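Local atomic coordinates of Oxidored_FMN domain-containing protein ([Pseudomonas] geniculata N1, PDB entry 6L6J), a protein that acts as a 6-hydroxypseudooxynicotine amine oxidase, an oxidoreductase that carries FMN, a [4Fe-4S] cluster and ADP. Residues G16-K21 with G163-Y168; H372-H377 with G664-T669; G515-G520 with A538-R543. One frame throughout, in Å; residues are numbered along the deposited sequence.

In the fold
From the N terminus, interaction 1 comes first. It joins the hairpin strand 18-20 to the start of barrel strand 166-171 and closes a loop that holds barrel strands 24-26, 55-62 and 99-105. Interaction 2 opens after the barrel is complete and closes with the last helix, 653-666. Its 286 intervening residues include the ADP-binding Rossmann-like part and the second alpha/beta part. Interaction 3 is nested inside this long loop. Seventeen residues lie between its segments, and it joins the approach to strand 522-527 to the C-terminal part of helix 533-542. None of the three touch. Interactions 1 and 3 lie on opposite sides of the chain's centre, their own centres 53 Å apart.

Interaction 1. Residues G16-K21 with G163-Y168; sequences GPVTTK and GFDIVY
Val18 and Asp165 carry most of this small contact, and their side chains cross at about a right angle. Val18 leans its isopropyl group onto Asp165. Its CG1 lies 4.1 Å from Asp165 CB, and its CG2 lies 3.9 Å from the carbonyl Asp165 O. Both methyls lie near the carbonyl O, and CG1 also meets CB; the carboxylate is not what they touch. Val18 CB points toward the second segment. With CG1 anti to the carbonyl carbon (chi1 -64°), CG2 falls between the backbone N and the carbonyl carbon, and both methyls reach Asp165. CG2 also reaches the flank of Ile166, with Val18 CG2 4.5 Å from Ile166 CG1.

The carboxylate of Asp165 is turned to other partners. OD1 forms a salt bridge with Lys94, and OD2 accepts from the backbone N of Ala100. These two bonds fix the rotation of the buried acid. Val18 also packs on Leu99 and Ala220, at the starts of the two barrel strands that flank 166-171.

The arrangement is typical of the TIM barrel of the NADH:flavin oxidoreductase family. There an N-terminal hairpin, here 13-15 with 18-20, covers the bottom of the barrel, at the end remote from the flavin.

Interaction 2. Residues H372-H377 with G664-T669; sequences HVSGWH and GMRYGT
The indole of Trp376 meets two different side chains of one helix, with the sulfur of Met665 in an oblique Met-aromatic contact beside the guanidinium of Arg666. Met665 SD lies 5.0 Å from the centroid of the five-membered ring of Trp376. Met665 CG is 3.7 Å from Trp376 NE1, and Met665 CE is 3.9 Å from Trp376 CD1. The methionine chain is bent at chi2 (-73°) and chi3 (-62°), which folds CE back to the indole.

The guanidinium meets the indole obliquely near NE1, with the planes 39° apart. Arg666 NH1 lies in plane at the ring edge, while Arg666 NH2 is 3.6 Å from Trp376 CE2. Trp376 NE1 and Arg666 NH2 are both donors and are not hydrogen-bonded; their modelled closeness is doubtful at this resolution.

Ser374 CB touches both flat groups. It sits over one face of the indole, near the rim, and also at the edge of the guanidinium, with Ser374 CB 4.0 Å from Arg666 NH2. The hydroxyl of Ser374 bonds to Glu370.

Beyond Arg666 the chain leaves the helix in a type II turn, where Thr669 OG1 donates to Arg666 O. Trp376 comes from the long loop between helix 349-355 and strand 390-394. It lies along the C-terminal half of helix 653-666, touching Tyr658, Arg661 and Lys662 as well. Met665 packs on Pro382 of the same loop, so the link between barrel and Rossmann-like part is held against the last helix.

Interaction 3. Residues G515-G520 with A538-R543; sequences GRLPEG and ADRLAR
Leu517 and Pro518 rest on the C-terminal part of helix 533-542, where Arg540 and Leu541 receive them. The contact is apolar, apart from the guanidinium that Leu517 covers.

The second segment starts at Ala538. It faces Val548 inside the domain, and its carbonyl accepts from Ala542 N. Asp539 follows on the side of the helix turned from the loop. It has a salt bridge to Arg435 through OD2, and its OD1 is used further on.

Arg540 is the first residue to touch the loop. CG is anti to the backbone N (chi1 179°), and the chain then bends at chi2 (76°). This presents one face of the guanidinium to Leu517. Leu517 CD2 sits above that face, offset toward the rim, with CD2 3.8 Å from both Arg540 CZ and Arg540 NH1. Arg540 also touches Pro434.

Leu541 comes next and meets the proline with its CD2 branch. Leu541 CD2 is 3.7 Å from Pro518 CD, the leucine chain running crosswise to the proline ring. The same methyl is 4.4 Å from Leu517 CG.

Ala542 turns to Val548 and Ile579. Arg543 closes the segment with a salt bridge one turn back, NE to Asp539 OD1 at 2.6 Å. The bond uses the syn side of the carboxylate, 29° out of its plane.

The loop begins at Gly515, in a Schellman motif after helix 509-513, and leads into strand 522-527. Helix 533-542 is the crossover of a beta-alpha-beta unit between parallel strands 522-527 and 547-552. Leu541 packs on Val523, Val525, Val548 and Val614 of the sheet, and Pro518 touches Ala612, at the start of strand 612-621.

Interaction 1. Residues G16-K21 with G163-Y168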
ATOM      1  N   GLY A  16      25.255 -16.046   0.063  1.00 26.23           N
ATOM      2  CA  GLY A  16      25.845 -17.074  -0.810  1.00 25.82           C
ATOM      3  C   GLY A  16      27.049 -16.508  -1.555  1.00 25.71           C
ATOM      4  O   GLY A  16      27.884 -15.846  -0.955  1.00 24.77           O
ATOM      5  N   PRO A  17      27.166 -16.713  -2.884  1.00 27.22           N
ATOM      6  CA  PRO A  17      28.334 -16.231  -3.619  1.00 26.36           C
ATOM      7  C   PRO A  17      28.343 -14.732  -3.949  1.00 26.89           C
ATOM      8  O   PRO A  17      29.250 -14.337  -4.607  1.00 29.36           O
ATOM      9  CB  PRO A  17      28.247 -17.022  -4.928  1.00 26.87           C
ATOM     10  CG  PRO A  17      26.748 -17.227  -5.140  1.00 26.71           C
ATOM     11  CD  PRO A  17      26.201 -17.428  -3.747  1.00 27.29           C
ATOM     12  N   VAL A  18      27.346 -13.953  -3.526  1.00 26.89           N
ATOM     13  CA  VAL A  18      27.320 -12.472  -3.744  1.00 26.94           C
ATOM     14  C   VAL A  18      27.334 -11.788  -2.376  1.00 27.25           C
ATOM     15  O   VAL A  18      27.288 -12.498  -1.354  1.00 26.70           O
ATOM     16  CB  VAL A  18      26.116 -12.000  -4.589  1.00 28.16           C
ATOM     17  CG1 VAL A  18      26.165 -12.554  -6.004  1.00 28.35           C
ATOM     18  CG2 VAL A  18      24.777 -12.320  -3.942  1.00 26.72           C
ATOM     19  N   THR A  19      27.386 -10.456  -2.382  1.00 26.97           N
ATOM     20  CA  THR A  19      27.519  -9.596  -1.183  1.00 28.48           C
ATOM     21  C   THR A  19      26.709  -8.315  -1.410  1.00 28.92           C
ATOM     22  O   THR A  19      26.822  -7.740  -2.501  1.00 29.88           O
ATOM     23  CB  THR A  19      29.007  -9.308  -0.904  1.00 31.87           C
ATOM     24  OG1 THR A  19      29.665 -10.567  -0.701  1.00 32.64           O
ATOM     25  CG2 THR A  19      29.236  -8.402   0.293  1.00 31.21           C
ATOM     26  N   THR A  20      25.951  -7.871  -0.408  1.00 28.38           N
ATOM     27  CA  THR A  20      25.187  -6.596  -0.436  1.00 29.42           C
ATOM     28  C   THR A  20      25.999  -5.525   0.296  1.00 30.50           C
ATOM     29  O   THR A  20      26.538  -5.838   1.355  1.00 31.95           O
ATOM     30  CB  THR A  20      23.767  -6.771   0.125  1.00 29.85           C
ATOM     31  OG1 THR A  20      23.086  -5.517   0.041  1.00 30.19           O
ATOM     32  CG2 THR A  20      23.727  -7.266   1.553  1.00 29.21           C
ATOM     33  N   LYS A  21      26.045  -4.295  -0.227  1.00 30.50           N
ATOM     34  CA  LYS A  21      26.827  -3.189   0.392  1.00 29.74           C
ATOM     35  C   LYS A  21      26.257  -2.773   1.752  1.00 30.68           C
ATOM     36  O   LYS A  21      26.979  -2.040   2.481  1.00 36.51           O
ATOM     37  CB  LYS A  21      26.908  -1.979  -0.542  1.00 30.85           C
ATOM     38  CG  LYS A  21      25.576  -1.430  -1.040  1.00 31.51           C
ATOM     39  CD  LYS A  21      25.723  -0.095  -1.726  1.00 30.81           C
ATOM     40  CE  LYS A  21      24.654   0.186  -2.753  1.00 30.14           C
ATOM     41  NZ  LYS A  21      24.376   1.634  -2.840  1.00 30.53           N
ATOM     42  N   GLY A 163      21.338 -11.439 -15.511  1.00 30.51           N
ATOM     43  CA  GLY A 163      22.354 -10.866 -14.606  1.00 33.25           C
ATOM     44  C   GLY A 163      21.877 -10.652 -13.179  1.00 33.09           C
ATOM     45  O   GLY A 163      22.584  -9.930 -12.439  1.00 32.48           O
ATOM     46  N   PHE A 164      20.725 -11.224 -12.817  1.00 31.97           N
ATOM     47  CA  PHE A 164      20.183 -11.224 -11.437  1.00 33.01           C
ATOM     48  C   PHE A 164      21.220 -11.890 -10.514  1.00 32.86           C
ATOM     49  O   PHE A 164      21.844 -12.923 -10.865  1.00 30.08           O
ATOM     50  CB  PHE A 164      18.801 -11.905 -11.393  1.00 35.72           C
ATOM     51  CG  PHE A 164      17.664 -11.141 -12.043  1.00 34.65           C
ATOM     52  CD1 PHE A 164      17.109 -10.023 -11.432  1.00 32.91           C
ATOM     53  CD2 PHE A 164      17.152 -11.527 -13.276  1.00 34.92           C
ATOM     54  CE1 PHE A 164      16.078  -9.317 -12.035  1.00 31.17           C
ATOM     55  CE2 PHE A 164      16.118 -10.818 -13.875  1.00 33.37           C
ATOM     56  CZ  PHE A 164      15.576  -9.723 -13.249  1.00 31.30           C
ATOM     57  N   ASP A 165      21.399 -11.306  -9.334  1.00 34.69           N
ATOM     58  CA  ASP A 165      22.365 -11.763  -8.299  1.00 34.62           C
ATOM     59  C   ASP A 165      21.700 -12.773  -7.370  1.00 34.30           C
ATOM     60  O   ASP A 165      22.432 -13.639  -6.813  1.00 33.29           O
ATOM     61  CB  ASP A 165      22.894 -10.570  -7.498  1.00 32.87           C
ATOM     62  CG  ASP A 165      23.545  -9.532  -8.390  1.00 34.21           C
ATOM     63  OD1 ASP A 165      24.620  -9.835  -8.979  1.00 32.19           O
ATOM     64  OD2 ASP A 165      22.953  -8.444  -8.524  1.00 36.56           O
ATOM     65  N   ILE A 166      20.384 -12.608  -7.165  1.00 35.53           N
ATOM     66  CA  ILE A 166      19.559 -13.372  -6.181  1.00 33.02           C
ATOM     67  C   ILE A 166      18.334 -13.901  -6.924  1.00 33.68           C
ATOM     68  O   ILE A 166      17.536 -13.074  -7.432  1.00 34.26           O
ATOM     69  CB  ILE A 166      19.150 -12.491  -4.983  1.00 35.13           C
ATOM     70  CG1 ILE A 166      20.349 -11.766  -4.357  1.00 38.05           C
ATOM     71  CG2 ILE A 166      18.399 -13.316  -3.948  1.00 34.62           C
ATOM     72  CD1 ILE A 166      19.977 -10.614  -3.439  1.00 38.39           C
ATOM     73  N   VAL A 167      18.191 -15.225  -6.973  1.00 31.02           N
ATOM     74  CA  VAL A 167      17.094 -15.936  -7.685  1.00 29.62           C
ATOM     75  C   VAL A 167      16.262 -16.643  -6.617  1.00 29.09           C
ATOM     76  O   VAL A 167      16.875 -17.388  -5.839  1.00 31.27           O
ATOM     77  CB  VAL A 167      17.684 -16.899  -8.730  1.00 30.25           C
ATOM     78  CG1 VAL A 167      16.647 -17.765  -9.414  1.00 31.44           C
ATOM     79  CG2 VAL A 167      18.490 -16.138  -9.769  1.00 31.73           C
ATOM     80  N   TYR A 168      14.939 -16.404  -6.575  1.00 28.26           N
ATOM     81  CA  TYR A 168      14.036 -16.848  -5.468  1.00 28.67           C
ATOM     82  C   TYR A 168      13.386 -18.204  -5.793  1.00 28.74           C
ATOM     83  O   TYR A 168      13.262 -18.596  -6.995  1.00 29.31           O
ATOM     84  CB  TYR A 168      12.946 -15.821  -5.136  1.00 26.10           C
ATOM     85  CG  TYR A 168      13.320 -14.789  -4.098  1.00 25.70           C
ATOM     86  CD1 TYR A 168      14.060 -13.661  -4.419  1.00 25.54           C
ATOM     87  CD2 TYR A 168      12.871 -14.901  -2.798  1.00 24.38           C
ATOM     88  CE1 TYR A 168      14.362 -12.686  -3.477  1.00 24.54           C
ATOM     89  CE2 TYR A 168      13.154 -13.933  -1.852  1.00 24.71           C
ATOM     90  CZ  TYR A 168      13.913 -12.824  -2.180  1.00 24.27           C
ATOM     91  OH  TYR A 168      14.218 -11.898  -1.215  1.00 22.30           O
TER

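Interaction 2. Residues H372-H377 with G664-T669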
ATOM      1  N   HIS A 372       8.722   7.443 -14.656  1.00 36.15           N
ATOM      2  CA  HIS A 372       8.770   7.455 -16.146  1.00 32.88           C
ATOM      3  C   HIS A 372       7.592   8.246 -16.713  1.00 33.09           C
ATOM      4  O   HIS A 372       7.861   9.089 -17.552  1.00 39.45           O
ATOM      5  CB  HIS A 372       8.783   6.042 -16.736  1.00 31.98           C
ATOM      6  CG  HIS A 372       8.649   6.063 -18.219  1.00 33.94           C
ATOM      7  ND1 HIS A 372       9.731   6.288 -19.057  1.00 33.15           N
ATOM      8  CD2 HIS A 372       7.557   5.961 -19.023  1.00 37.05           C
ATOM      9  CE1 HIS A 372       9.317   6.277 -20.320  1.00 33.04           C
ATOM     10  NE2 HIS A 372       7.984   6.080 -20.328  1.00 31.59           N
ATOM     11  N   VAL A 373       6.352   7.962 -16.295  1.00 30.49           N
ATOM     12  CA  VAL A 373       5.100   8.514 -16.906  1.00 31.14           C
ATOM     13  C   VAL A 373       5.134  10.049 -16.865  1.00 30.81           C
ATOM     14  O   VAL A 373       4.724  10.705 -17.848  1.00 29.13           O
ATOM     15  CB  VAL A 373       3.822   7.989 -16.217  1.00 32.13           C
ATOM     16  CG1 VAL A 373       2.618   8.870 -16.508  1.00 32.46           C
ATOM     17  CG2 VAL A 373       3.498   6.547 -16.596  1.00 31.54           C
ATOM     18  N   SER A 374       5.598  10.616 -15.763  1.00 29.81           N
ATOM     19  CA  SER A 374       5.523  12.072 -15.505  1.00 30.03           C
ATOM     20  C   SER A 374       6.917  12.716 -15.427  1.00 31.28           C
ATOM     21  O   SER A 374       6.963  13.959 -15.430  1.00 34.96           O
ATOM     22  CB  SER A 374       4.717  12.316 -14.256  1.00 30.00           C
ATOM     23  OG  SER A 374       3.372  11.886 -14.421  1.00 25.40           O
ATOM     24  N   GLY A 375       8.000  11.926 -15.364  1.00 31.84           N
ATOM     25  CA  GLY A 375       9.372  12.402 -15.058  1.00 30.04           C
ATOM     26  C   GLY A 375       9.551  12.938 -13.630  1.00 30.25           C
ATOM     27  O   GLY A 375      10.403  13.817 -13.444  1.00 28.63           O
ATOM     28  N   TRP A 376       8.798  12.427 -12.643  1.00 31.15           N
ATOM     29  CA  TRP A 376       8.860  12.856 -11.215  1.00 29.76           C
ATOM     30  C   TRP A 376       9.901  12.035 -10.460  1.00 31.64           C
ATOM     31  O   TRP A 376       9.816  10.789 -10.477  1.00 30.26           O
ATOM     32  CB  TRP A 376       7.505  12.725 -10.523  1.00 29.52           C
ATOM     33  CG  TRP A 376       6.479  13.685 -11.036  1.00 31.26           C
ATOM     34  CD1 TRP A 376       6.669  14.694 -11.932  1.00 32.52           C
ATOM     35  CD2 TRP A 376       5.093  13.749 -10.659  1.00 31.98           C
ATOM     36  NE1 TRP A 376       5.498  15.364 -12.151  1.00 32.56           N
ATOM     37  CE2 TRP A 376       4.513  14.807 -11.391  1.00 32.21           C
ATOM     38  CE3 TRP A 376       4.284  13.006  -9.795  1.00 30.98           C
ATOM     39  CZ2 TRP A 376       3.171  15.163 -11.254  1.00 32.11           C
ATOM     40  CZ3 TRP A 376       2.953  13.339  -9.682  1.00 31.12           C
ATOM     41  CH2 TRP A 376       2.411  14.414 -10.389  1.00 31.33           C
ATOM     42  N   HIS A 377      10.820  12.724  -9.790  1.00 33.67           N
ATOM     43  CA  HIS A 377      11.850  12.104  -8.923  1.00 36.80           C
ATOM     44  C   HIS A 377      11.409  12.212  -7.463  1.00 31.50           C
ATOM     45  O   HIS A 377      10.695  13.129  -7.072  1.00 28.95           O
ATOM     46  CB  HIS A 377      13.236  12.699  -9.243  1.00 41.88           C
ATOM     47  CG  HIS A 377      13.616  12.492 -10.676  1.00 49.42           C
ATOM     48  ND1 HIS A 377      13.557  11.232 -11.292  1.00 53.91           N
ATOM     49  CD2 HIS A 377      14.026  13.359 -11.631  1.00 50.46           C
ATOM     50  CE1 HIS A 377      13.936  11.343 -12.552  1.00 51.76           C
ATOM     51  NE2 HIS A 377      14.233  12.637 -12.781  1.00 52.96           N
ATOM     52  N   GLY A 664       3.012  21.846  -8.303  1.00 32.42           N
ATOM     53  CA  GLY A 664       4.402  22.202  -7.948  1.00 35.23           C
ATOM     54  C   GLY A 664       5.394  22.026  -9.103  1.00 33.71           C
ATOM     55  O   GLY A 664       6.339  22.826  -9.206  1.00 29.97           O
ATOM     56  N   MET A 665       5.208  20.999  -9.931  1.00 35.49           N
ATOM     57  CA  MET A 665       6.139  20.667 -11.046  1.00 36.54           C
ATOM     58  C   MET A 665       5.743  21.435 -12.320  1.00 37.47           C
ATOM     59  O   MET A 665       6.644  21.782 -13.079  1.00 39.25           O
ATOM     60  CB  MET A 665       6.132  19.161 -11.332  1.00 34.18           C
ATOM     61  CG  MET A 665       6.540  18.313 -10.155  1.00 35.17           C
ATOM     62  SD  MET A 665       8.316  18.372  -9.767  1.00 35.83           S
ATOM     63  CE  MET A 665       9.004  17.688 -11.277  1.00 32.17           C
ATOM     64  N   ARG A 666       4.447  21.665 -12.548  1.00 40.12           N
ATOM     65  CA  ARG A 666       3.932  22.255 -13.811  1.00 47.95           C
ATOM     66  C   ARG A 666       4.121  23.777 -13.803  1.00 46.01           C
ATOM     67  O   ARG A 666       4.187  24.340 -14.902  1.00 42.15           O
ATOM     68  CB  ARG A 666       2.459  21.898 -14.072  1.00 52.19           C
ATOM     69  CG  ARG A 666       2.183  20.407 -14.195  1.00 60.86           C
ATOM     70  CD  ARG A 666       2.896  19.676 -15.322  1.00 66.30           C
ATOM     71  NE  ARG A 666       2.927  18.218 -15.105  1.00 74.88           N
ATOM     72  CZ  ARG A 666       4.011  17.474 -14.792  1.00 70.87           C
ATOM     73  NH1 ARG A 666       5.217  18.009 -14.662  1.00 65.18           N
ATOM     74  NH2 ARG A 666       3.877  16.166 -14.644  1.00 68.76           N
ATOM     75  N   TYR A 667       4.205  24.431 -12.639  1.00 48.72           N
ATOM     76  CA  TYR A 667       4.241  25.917 -12.577  1.00 51.74           C
ATOM     77  C   TYR A 667       5.451  26.442 -13.348  1.00 54.75           C
ATOM     78  O   TYR A 667       6.560  25.943 -13.078  1.00 55.82           O
ATOM     79  CB  TYR A 667       4.327  26.475 -11.161  1.00 52.77           C
ATOM     80  CG  TYR A 667       4.400  27.985 -11.124  1.00 53.39           C
ATOM     81  CD1 TYR A 667       3.375  28.758 -11.652  1.00 50.87           C
ATOM     82  CD2 TYR A 667       5.495  28.648 -10.585  1.00 51.06           C
ATOM     83  CE1 TYR A 667       3.431  30.141 -11.639  1.00 51.46           C
ATOM     84  CE2 TYR A 667       5.560  30.034 -10.552  1.00 49.10           C
ATOM     85  CZ  TYR A 667       4.519  30.783 -11.076  1.00 51.32           C
ATOM     86  OH  TYR A 667       4.539  32.150 -11.069  1.00 52.25           O
ATOM     87  N   GLY A 668       5.216  27.389 -14.270  1.00 55.87           N
ATOM     88  CA  GLY A 668       6.254  28.178 -14.963  1.00 57.55           C
ATOM     89  C   GLY A 668       6.754  27.524 -16.239  1.00 63.05           C
ATOM     90  O   GLY A 668       7.852  27.935 -16.688  1.00 61.29           O
ATOM     91  N   THR A 669       5.989  26.579 -16.815  1.00 64.01           N
ATOM     92  CA  THR A 669       6.341  25.840 -18.069  1.00 65.29           C
ATOM     93  C   THR A 669       5.299  26.108 -19.169  1.00 65.38           C
ATOM     94  O   THR A 669       4.355  26.893 -19.022  1.00 68.71           O
ATOM     95  CB  THR A 669       6.493  24.330 -17.818  1.00 64.53           C
ATOM     96  OG1 THR A 669       5.188  23.738 -17.769  1.00 58.86           O
ATOM     97  CG2 THR A 669       7.277  24.008 -16.562  1.00 59.89           C
TER

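Interaction 3. Residues G515-G520 with A538-R543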
ATOM      1  N   GLY A 515     -16.252  15.886  17.310  1.00 39.30           N
ATOM      2  CA  GLY A 515     -16.464  15.255  18.625  1.00 41.09           C
ATOM      3  C   GLY A 515     -17.831  15.580  19.209  1.00 41.42           C
ATOM      4  O   GLY A 515     -17.918  15.648  20.439  1.00 40.85           O
ATOM      5  N   ARG A 516     -18.843  15.780  18.360  1.00 41.58           N
ATOM      6  CA  ARG A 516     -20.244  16.077  18.756  1.00 44.19           C
ATOM      7  C   ARG A 516     -21.073  14.799  18.581  1.00 44.28           C
ATOM      8  O   ARG A 516     -21.715  14.635  17.530  1.00 42.96           O
ATOM      9  CB  ARG A 516     -20.799  17.247  17.935  1.00 47.60           C
ATOM     10  CG  ARG A 516     -20.267  18.613  18.354  1.00 53.69           C
ATOM     11  CD  ARG A 516     -21.166  19.748  17.881  1.00 56.23           C
ATOM     12  NE  ARG A 516     -21.414  19.629  16.446  1.00 59.33           N
ATOM     13  CZ  ARG A 516     -20.644  20.129  15.482  1.00 59.28           C
ATOM     14  NH1 ARG A 516     -19.556  20.825  15.781  1.00 61.61           N
ATOM     15  NH2 ARG A 516     -20.969  19.931  14.215  1.00 56.46           N
ATOM     16  N   LEU A 517     -21.042  13.925  19.589  1.00 42.94           N
ATOM     17  CA  LEU A 517     -21.524  12.525  19.495  1.00 41.15           C
ATOM     18  C   LEU A 517     -22.903  12.414  20.118  1.00 42.46           C
ATOM     19  O   LEU A 517     -23.207  13.157  21.048  1.00 41.42           O
ATOM     20  CB  LEU A 517     -20.552  11.606  20.229  1.00 40.27           C
ATOM     21  CG  LEU A 517     -19.345  11.152  19.426  1.00 42.55           C
ATOM     22  CD1 LEU A 517     -18.536  12.338  18.921  1.00 43.40           C
ATOM     23  CD2 LEU A 517     -18.482  10.239  20.280  1.00 45.58           C
ATOM     24  N   PRO A 518     -23.736  11.451  19.654  1.00 44.07           N
ATOM     25  CA  PRO A 518     -24.993  11.133  20.318  1.00 47.37           C
ATOM     26  C   PRO A 518     -24.616  10.529  21.676  1.00 50.45           C
ATOM     27  O   PRO A 518     -23.652   9.787  21.709  1.00 51.56           O
ATOM     28  CB  PRO A 518     -25.731  10.134  19.408  1.00 44.18           C
ATOM     29  CG  PRO A 518     -24.715   9.702  18.366  1.00 44.16           C
ATOM     30  CD  PRO A 518     -23.479  10.571  18.508  1.00 43.44           C
ATOM     31  N   GLU A 519     -25.348  10.902  22.730  1.00 56.60           N
ATOM     32  CA  GLU A 519     -24.991  10.634  24.152  1.00 61.68           C
ATOM     33  C   GLU A 519     -24.856   9.120  24.323  1.00 59.21           C
ATOM     34  O   GLU A 519     -23.826   8.651  24.841  1.00 65.70           O
ATOM     35  CB  GLU A 519     -26.047  11.192  25.115  1.00 68.85           C
ATOM     36  CG  GLU A 519     -25.450  11.868  26.343  1.00 74.06           C
ATOM     37  CD  GLU A 519     -25.142  13.345  26.144  1.00 80.40           C
ATOM     38  OE1 GLU A 519     -26.091  14.107  25.820  1.00 76.16           O
ATOM     39  OE2 GLU A 519     -23.959  13.735  26.301  1.00 73.66           O
ATOM     40  N   GLY A 520     -25.867   8.385  23.886  1.00 48.80           N
ATOM     41  CA  GLY A 520     -25.822   6.920  23.886  1.00 46.44           C
ATOM     42  C   GLY A 520     -26.823   6.369  22.900  1.00 45.62           C
ATOM     43  O   GLY A 520     -26.923   6.912  21.778  1.00 47.11           O
ATOM     44  N   ALA A 538     -18.207   4.462  13.007  1.00 27.79           N
ATOM     45  CA  ALA A 538     -18.814   3.300  13.696  1.00 28.45           C
ATOM     46  C   ALA A 538     -17.966   2.959  14.921  1.00 30.63           C
ATOM     47  O   ALA A 538     -18.498   2.943  16.041  1.00 31.15           O
ATOM     48  CB  ALA A 538     -18.914   2.123  12.749  1.00 28.66           C
ATOM     49  N   ASP A 539     -16.666   2.750  14.697  1.00 34.70           N
ATOM     50  CA  ASP A 539     -15.677   2.399  15.745  1.00 34.03           C
ATOM     51  C   ASP A 539     -15.725   3.469  16.832  1.00 33.83           C
ATOM     52  O   ASP A 539     -15.915   3.114  17.991  1.00 37.72           O
ATOM     53  CB  ASP A 539     -14.274   2.256  15.165  1.00 36.23           C
ATOM     54  CG  ASP A 539     -13.381   1.349  15.989  1.00 40.59           C
ATOM     55  OD1 ASP A 539     -13.323   1.540  17.218  1.00 43.47           O
ATOM     56  OD2 ASP A 539     -12.794   0.428  15.403  1.00 42.10           O
ATOM     57  N   ARG A 540     -15.565   4.730  16.448  1.00 32.13           N
ATOM     58  CA  ARG A 540     -15.614   5.899  17.361  1.00 31.57           C
ATOM     59  C   ARG A 540     -16.875   5.817  18.218  1.00 31.71           C
ATOM     60  O   ARG A 540     -16.777   6.060  19.438  1.00 33.89           O
ATOM     61  CB  ARG A 540     -15.600   7.190  16.542  1.00 34.58           C
ATOM     62  CG  ARG A 540     -15.676   8.460  17.366  1.00 37.52           C
ATOM     63  CD  ARG A 540     -14.343   8.761  18.008  1.00 43.52           C
ATOM     64  NE  ARG A 540     -14.408  10.036  18.713  1.00 48.99           N
ATOM     65  CZ  ARG A 540     -14.664  10.185  20.019  1.00 51.83           C
ATOM     66  NH1 ARG A 540     -14.867   9.124  20.801  1.00 43.54           N
ATOM     67  NH2 ARG A 540     -14.693  11.415  20.526  1.00 50.78           N
ATOM     68  N   LEU A 541     -18.010   5.484  17.596  1.00 30.38           N
ATOM     69  CA  LEU A 541     -19.352   5.534  18.218  1.00 29.42           C
ATOM     70  C   LEU A 541     -19.553   4.343  19.151  1.00 32.64           C
ATOM     71  O   LEU A 541     -20.152   4.527  20.241  1.00 35.93           O
ATOM     72  CB  LEU A 541     -20.414   5.516  17.126  1.00 29.47           C
ATOM     73  CG  LEU A 541     -20.602   6.807  16.337  1.00 27.76           C
ATOM     74  CD1 LEU A 541     -21.412   6.519  15.085  1.00 27.54           C
ATOM     75  CD2 LEU A 541     -21.286   7.880  17.177  1.00 27.99           C
ATOM     76  N   ALA A 542     -19.129   3.149  18.745  1.00 32.27           N
ATOM     77  CA  ALA A 542     -19.249   1.952  19.610  1.00 32.84           C
ATOM     78  C   ALA A 542     -18.420   2.216  20.888  1.00 33.75           C
ATOM     79  O   ALA A 542     -18.941   1.986  22.017  1.00 35.85           O
ATOM     80  CB  ALA A 542     -18.832   0.699  18.866  1.00 30.47           C
ATOM     81  N   ARG A 543     -17.225   2.780  20.727  1.00 28.62           N
ATOM     82  CA  ARG A 543     -16.287   3.093  21.837  1.00 30.72           C
ATOM     83  C   ARG A 543     -16.815   4.210  22.738  1.00 27.84           C
ATOM     84  O   ARG A 543     -16.233   4.394  23.778  1.00 26.01           O
ATOM     85  CB  ARG A 543     -14.933   3.574  21.303  1.00 30.64           C
ATOM     86  CG  ARG A 543     -14.108   2.496  20.630  1.00 31.47           C
ATOM     87  CD  ARG A 543     -12.745   3.073  20.350  1.00 37.48           C
ATOM     88  NE  ARG A 543     -12.049   2.390  19.271  1.00 42.14           N
ATOM     89  CZ  ARG A 543     -10.750   2.489  19.034  1.00 41.42           C
ATOM     90  NH1 ARG A 543     -10.002   3.254  19.814  1.00 43.29           N
ATOM     91  NH2 ARG A 543     -10.218   1.822  18.021  1.00 40.24           N
TER